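Local coordinates for alpha-amylase (Eisenia fetida, PDB 6M4K), which probably catalyses the endohydrolysis of internal alpha-1,4-glucosidic linkages in starch-like polysaccharides, as a family 13 glycoside hydrolase that binds calcium, at residues A[22-30]-A[372-382]. Numbering follows the deposited sequence. Where two conformers were deposited one is given.
Sequences LFEWKWTDI and TKDVECFNGEW. With SO4 (sulfate ion), chain G; SO4 (sulfate ion), chain E.
Val375 lays its CG2 methyl over the six-membered ring of Trp25, 3.7 Å from the centroid and 13° off the normal, a CH-pi contact, while CG1 reaches the outer carbons CZ2 and CH2. Leu22 CD2 backs the opposite indole face. The five-membered ring of Trp25 takes the edge of Trp382 in a T-shaped stack, planes at 74°, and Val375 CG2 also sits over a face of Trp382, wedged into the corner between the two indoles. Beside this apolar patch Asp29 OD2 accepts the backbone N-H of Val375 at 2.9 Å, from well above the carboxylate plane; its OD1 pairs with Arg32. A water joins OD2 to Lys26 N and Lys373 O. Lys26 runs past Thr372 and bends at chi3 (-65°), bringing NZ to Asp374 OD1 at 2.7 Å, a salt bridge on the anti side, and to Thr372 O at 2.9 Å. NZ also meets a sulfate, probably from the crystallisation liquor, so three acceptors grip the ammonium. In this TIM barrel, the contact fastens the beta-alpha turn between strand 19-22 and helix 27-39 to the long excursion after strand 339-344, next to where the first and eighth strands close the barrel.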
loop_
_atom_site.group_PDB
_atom_site.type_symbol
_atom_site.label_atom_id
_atom_site.label_comp_id
_atom_site.label_asym_id
_atom_site.label_seq_id
_atom_site.Cartn_x
_atom_site.Cartn_y
_atom_site.Cartn_z
ATOM N N LEU A 22 -5.949 -0.486 -5.068
ATOM C CA LEU A 22 -7.384 -0.493 -5.366
ATOM C C LEU A 22 -7.960 -1.823 -4.866
ATOM O O LEU A 22 -8.231 -2.761 -5.618
ATOM C CB LEU A 22 -7.624 -0.225 -6.847
ATOM C CG LEU A 22 -7.202 1.162 -7.341
ATOM C CD1 LEU A 22 -7.475 1.297 -8.837
ATOM C CD2 LEU A 22 -7.923 2.263 -6.578
ATOM N N PHE A 23 -8.130 -1.883 -3.545
ATOM C CA PHE A 23 -8.420 -3.125 -2.831
ATOM C C PHE A 23 -9.791 -3.671 -3.235
ATOM O O PHE A 23 -10.814 -2.991 -3.082
ATOM C CB PHE A 23 -8.369 -2.800 -1.336
ATOM C CG PHE A 23 -8.738 -3.935 -0.416
ATOM C CD1 PHE A 23 -8.092 -5.161 -0.474
ATOM C CD2 PHE A 23 -9.703 -3.738 0.572
ATOM C CE1 PHE A 23 -8.412 -6.188 0.417
ATOM C CE2 PHE A 23 -10.028 -4.762 1.464
ATOM C CZ PHE A 23 -9.394 -5.980 1.380
ATOM N N GLU A 24 -9.803 -4.889 -3.776
ATOM C CA GLU A 24 -11.009 -5.593 -4.210
ATOM C C GLU A 24 -11.725 -4.927 -5.380
ATOM O O GLU A 24 -12.851 -5.331 -5.718
ATOM C CB GLU A 24 -11.987 -5.889 -3.062
ATOM C CG GLU A 24 -11.510 -6.953 -2.084
ATOM C CD GLU A 24 -11.837 -8.376 -2.516
ATOM O OE1 GLU A 24 -12.248 -8.604 -3.676
ATOM O OE2 GLU A 24 -11.688 -9.282 -1.677
ATOM N N TRP A 25 -11.116 -3.950 -6.043
ATOM C CA TRP A 25 -11.722 -3.421 -7.259
ATOM C C TRP A 25 -11.707 -4.470 -8.370
ATOM O O TRP A 25 -10.725 -5.221 -8.537
ATOM C CB TRP A 25 -10.984 -2.177 -7.749
ATOM C CG TRP A 25 -11.215 -0.934 -6.933
ATOM C CD1 TRP A 25 -11.289 -0.829 -5.561
ATOM C CD2 TRP A 25 -11.384 0.393 -7.441
ATOM N NE1 TRP A 25 -11.487 0.487 -5.200
ATOM C CE2 TRP A 25 -11.566 1.252 -6.336
ATOM C CE3 TRP A 25 -11.405 0.944 -8.729
ATOM C CZ2 TRP A 25 -11.766 2.625 -6.484
ATOM C CZ3 TRP A 25 -11.612 2.305 -8.868
ATOM C CH2 TRP A 25 -11.781 3.126 -7.758
ATOM N N LYS A 26 -12.785 -4.494 -9.154
ATOM C CA LYS A 26 -12.852 -5.330 -10.347
ATOM C C LYS A 26 -11.946 -4.781 -11.450
ATOM O O LYS A 26 -11.658 -3.582 -11.518
ATOM C CB LYS A 26 -14.283 -5.384 -10.891
ATOM C CG LYS A 26 -15.265 -6.148 -10.014
ATOM C CD LYS A 26 -16.639 -6.274 -10.681
ATOM C CE LYS A 26 -17.302 -4.919 -10.851
ATOM N NZ LYS A 26 -18.741 -5.100 -11.237
ATOM N N TRP A 27 -11.523 -5.685 -12.340
ATOM C CA TRP A 27 -10.627 -5.284 -13.421
ATOM C C TRP A 27 -11.260 -4.228 -14.320
ATOM O O TRP A 27 -10.582 -3.294 -14.766
ATOM C CB TRP A 27 -10.182 -6.490 -14.242
ATOM C CG TRP A 27 -9.603 -7.636 -13.466
ATOM C CD1 TRP A 27 -9.692 -8.946 -13.797
ATOM C CD2 TRP A 27 -8.825 -7.590 -12.248
ATOM N NE1 TRP A 27 -9.044 -9.726 -12.879
ATOM C CE2 TRP A 27 -8.501 -8.920 -11.914
ATOM C CE3 TRP A 27 -8.403 -6.563 -11.394
ATOM C CZ2 TRP A 27 -7.763 -9.254 -10.773
ATOM C CZ3 TRP A 27 -7.674 -6.893 -10.265
ATOM C CH2 TRP A 27 -7.362 -8.228 -9.967
ATOM N N THR A 28 -12.561 -4.354 -14.601
ATOM C CA THR A 28 -13.190 -3.350 -15.452
ATOM C C THR A 28 -13.172 -1.975 -14.807
ATOM O O THR A 28 -13.034 -0.965 -15.508
ATOM C CB THR A 28 -14.623 -3.748 -15.783
ATOM O OG1 THR A 28 -15.331 -4.022 -14.570
ATOM C CG2 THR A 28 -14.637 -4.974 -16.695
ATOM N N ASP A 29 -13.287 -1.917 -13.474
ATOM C CA ASP A 29 -13.229 -0.635 -12.776
ATOM C C ASP A 29 -11.814 -0.074 -12.734
ATOM O O ASP A 29 -11.621 1.129 -12.914
ATOM C CB ASP A 29 -13.830 -0.746 -11.373
ATOM C CG ASP A 29 -15.347 -0.736 -11.403
ATOM O OD1 ASP A 29 -15.925 -0.069 -12.296
ATOM O OD2 ASP A 29 -15.948 -1.385 -10.538
ATOM N N ILE A 30 -10.813 -0.926 -12.496
ATOM C CA ILE A 30 -9.437 -0.436 -12.521
ATOM C C ILE A 30 -9.089 0.075 -13.908
ATOM O O ILE A 30 -8.482 1.139 -14.057
ATOM C CB ILE A 30 -8.458 -1.515 -12.026
ATOM C CG1 ILE A 30 -8.788 -1.885 -10.577
ATOM C CG2 ILE A 30 -7.012 -1.034 -12.170
ATOM C CD1 ILE A 30 -7.856 -2.903 -9.963
ATOM N N THR A 372 -18.909 -8.461 -7.112
ATOM C CA THR A 372 -18.484 -7.172 -6.599
ATOM C C THR A 372 -19.189 -6.100 -7.412
ATOM O O THR A 372 -19.263 -6.198 -8.642
ATOM C CB THR A 372 -16.958 -7.039 -6.671
ATOM O OG1 THR A 372 -16.389 -8.095 -5.902
ATOM C CG2 THR A 372 -16.499 -5.687 -6.134
ATOM N N LYS A 373 -19.741 -5.109 -6.726
ATOM C CA LYS A 373 -20.419 -4.017 -7.409
ATOM C C LYS A 373 -19.435 -3.167 -8.194
ATOM O O LYS A 373 -18.254 -3.056 -7.843
ATOM C CB LYS A 373 -21.088 -3.090 -6.402
ATOM C CG LYS A 373 -22.247 -3.682 -5.659
ATOM C CD LYS A 373 -22.865 -2.571 -4.838
ATOM C CE LYS A 373 -23.808 -3.117 -3.824
ATOM N NZ LYS A 373 -24.532 -2.009 -3.136
ATOM N N ASP A 374 -19.944 -2.526 -9.245
ATOM C CA ASP A 374 -19.221 -1.442 -9.889
ATOM C C ASP A 374 -18.913 -0.357 -8.868
ATOM O O ASP A 374 -19.739 -0.031 -8.007
ATOM C CB ASP A 374 -20.071 -0.817 -11.001
ATOM C CG ASP A 374 -20.181 -1.693 -12.235
ATOM O OD1 ASP A 374 -19.499 -2.728 -12.332
ATOM O OD2 ASP A 374 -20.979 -1.328 -13.132
ATOM N N VAL A 375 -17.717 0.219 -8.966
ATOM C CA VAL A 375 -17.339 1.290 -8.057
ATOM C C VAL A 375 -18.124 2.556 -8.369
ATOM O O VAL A 375 -18.259 2.960 -9.532
ATOM C CB VAL A 375 -15.831 1.572 -8.165
ATOM C CG1 VAL A 375 -15.468 2.813 -7.369
ATOM C CG2 VAL A 375 -15.037 0.376 -7.689
ATOM N N GLU A 376 -18.618 3.202 -7.322
ATOM C CA GLU A 376 -19.106 4.576 -7.395
ATOM C C GLU A 376 -18.507 5.310 -6.207
ATOM O O GLU A 376 -18.901 5.076 -5.062
ATOM C CB GLU A 376 -20.634 4.650 -7.363
ATOM C CG GLU A 376 -21.138 6.079 -7.500
ATOM C CD GLU A 376 -22.643 6.197 -7.383
ATOM O OE1 GLU A 376 -23.343 5.194 -7.628
ATOM O OE2 GLU A 376 -23.124 7.297 -7.039
ATOM N N CYS A 377 -17.541 6.174 -6.470
ATOM C CA CYS A 377 -16.810 6.782 -5.369
ATOM C C CYS A 377 -17.711 7.668 -4.523
ATOM O O CYS A 377 -18.590 8.367 -5.037
ATOM C CB CYS A 377 -15.631 7.589 -5.902
ATOM S SG CYS A 377 -14.270 6.539 -6.479
ATOM N N PHE A 378 -17.497 7.616 -3.211
ATOM C CA PHE A 378 -18.120 8.510 -2.239
ATOM C C PHE A 378 -19.591 8.194 -1.995
ATOM O O PHE A 378 -20.318 9.044 -1.474
ATOM C CB PHE A 378 -17.956 9.995 -2.599
ATOM C CG PHE A 378 -16.584 10.363 -3.104
ATOM C CD1 PHE A 378 -15.437 9.834 -2.529
ATOM C CD2 PHE A 378 -16.447 11.243 -4.163
ATOM C CE1 PHE A 378 -14.178 10.188 -2.997
ATOM C CE2 PHE A 378 -15.191 11.595 -4.635
ATOM C CZ PHE A 378 -14.060 11.061 -4.046
ATOM N N ASN A 379 -20.048 6.994 -2.347
ATOM C CA ASN A 379 -21.447 6.618 -2.179
ATOM C C ASN A 379 -21.724 5.960 -0.832
ATOM O O ASN A 379 -22.792 5.360 -0.654
ATOM C CB ASN A 379 -21.891 5.711 -3.327
ATOM C CG ASN A 379 -21.280 4.329 -3.246
ATOM O OD1 ASN A 379 -20.309 4.112 -2.519
ATOM N ND2 ASN A 379 -21.836 3.384 -4.003
ATOM N N GLY A 380 -20.804 6.078 0.122
ATOM C CA GLY A 380 -20.922 5.390 1.389
ATOM C C GLY A 380 -20.438 3.962 1.373
ATOM O O GLY A 380 -20.377 3.330 2.437
ATOM N N GLU A 381 -20.136 3.413 0.200
ATOM C CA GLU A 381 -19.627 2.055 0.077
ATOM C C GLU A 381 -18.185 2.009 -0.396
ATOM O O GLU A 381 -17.396 1.239 0.151
ATOM C CB GLU A 381 -20.503 1.232 -0.872
ATOM C CG GLU A 381 -21.975 1.229 -0.451
ATOM C CD GLU A 381 -22.864 0.548 -1.459
ATOM O OE1 GLU A 381 -22.657 -0.649 -1.730
ATOM O OE2 GLU A 381 -23.796 1.211 -1.971
ATOM N N TRP A 382 -17.833 2.804 -1.404
ATOM C CA TRP A 382 -16.452 2.924 -1.858
ATOM C C TRP A 382 -15.871 4.226 -1.320
ATOM O O TRP A 382 -16.416 5.306 -1.570
ATOM C CB TRP A 382 -16.406 2.885 -3.383
ATOM C CG TRP A 382 -16.951 1.612 -3.945
ATOM C CD1 TRP A 382 -18.238 1.386 -4.397
ATOM C CD2 TRP A 382 -16.250 0.363 -4.103
ATOM N NE1 TRP A 382 -18.358 0.089 -4.833
ATOM C CE2 TRP A 382 -17.157 -0.558 -4.667
ATOM C CE3 TRP A 382 -14.939 -0.064 -3.832
ATOM C CZ2 TRP A 382 -16.798 -1.872 -4.967
ATOM C CZ3 TRP A 382 -14.584 -1.375 -4.132
ATOM C CH2 TRP A 382 -15.509 -2.263 -4.695
HETATM S S SO4 G . -17.817 -6.793 -14.516
HETATM O O1 SO4 G . -16.962 -7.919 -14.175
HETATM O O2 SO4 G . -17.024 -5.583 -14.385
HETATM O O3 SO4 G . -18.920 -6.714 -13.561
HETATM O O4 SO4 G . -18.312 -6.945 -15.884
HETATM S S SO4 E . -23.955 -2.596 -9.536
HETATM O O1 SO4 E . -23.909 -1.775 -8.334
HETATM O O2 SO4 E . -22.616 -2.985 -9.972
HETATM O O3 SO4 E . -24.608 -1.835 -10.601
HETATM O O4 SO4 E . -24.724 -3.804 -9.259
HETATM O O HOH W 1 -13.650 -7.930 -5.914
HETATM O O HOH W 2 -15.178 -3.052 -8.525
HETATM O O HOH W 3 -17.017 -1.960 -13.920
HETATM O O HOH W 4 -17.866 1.829 -11.992
#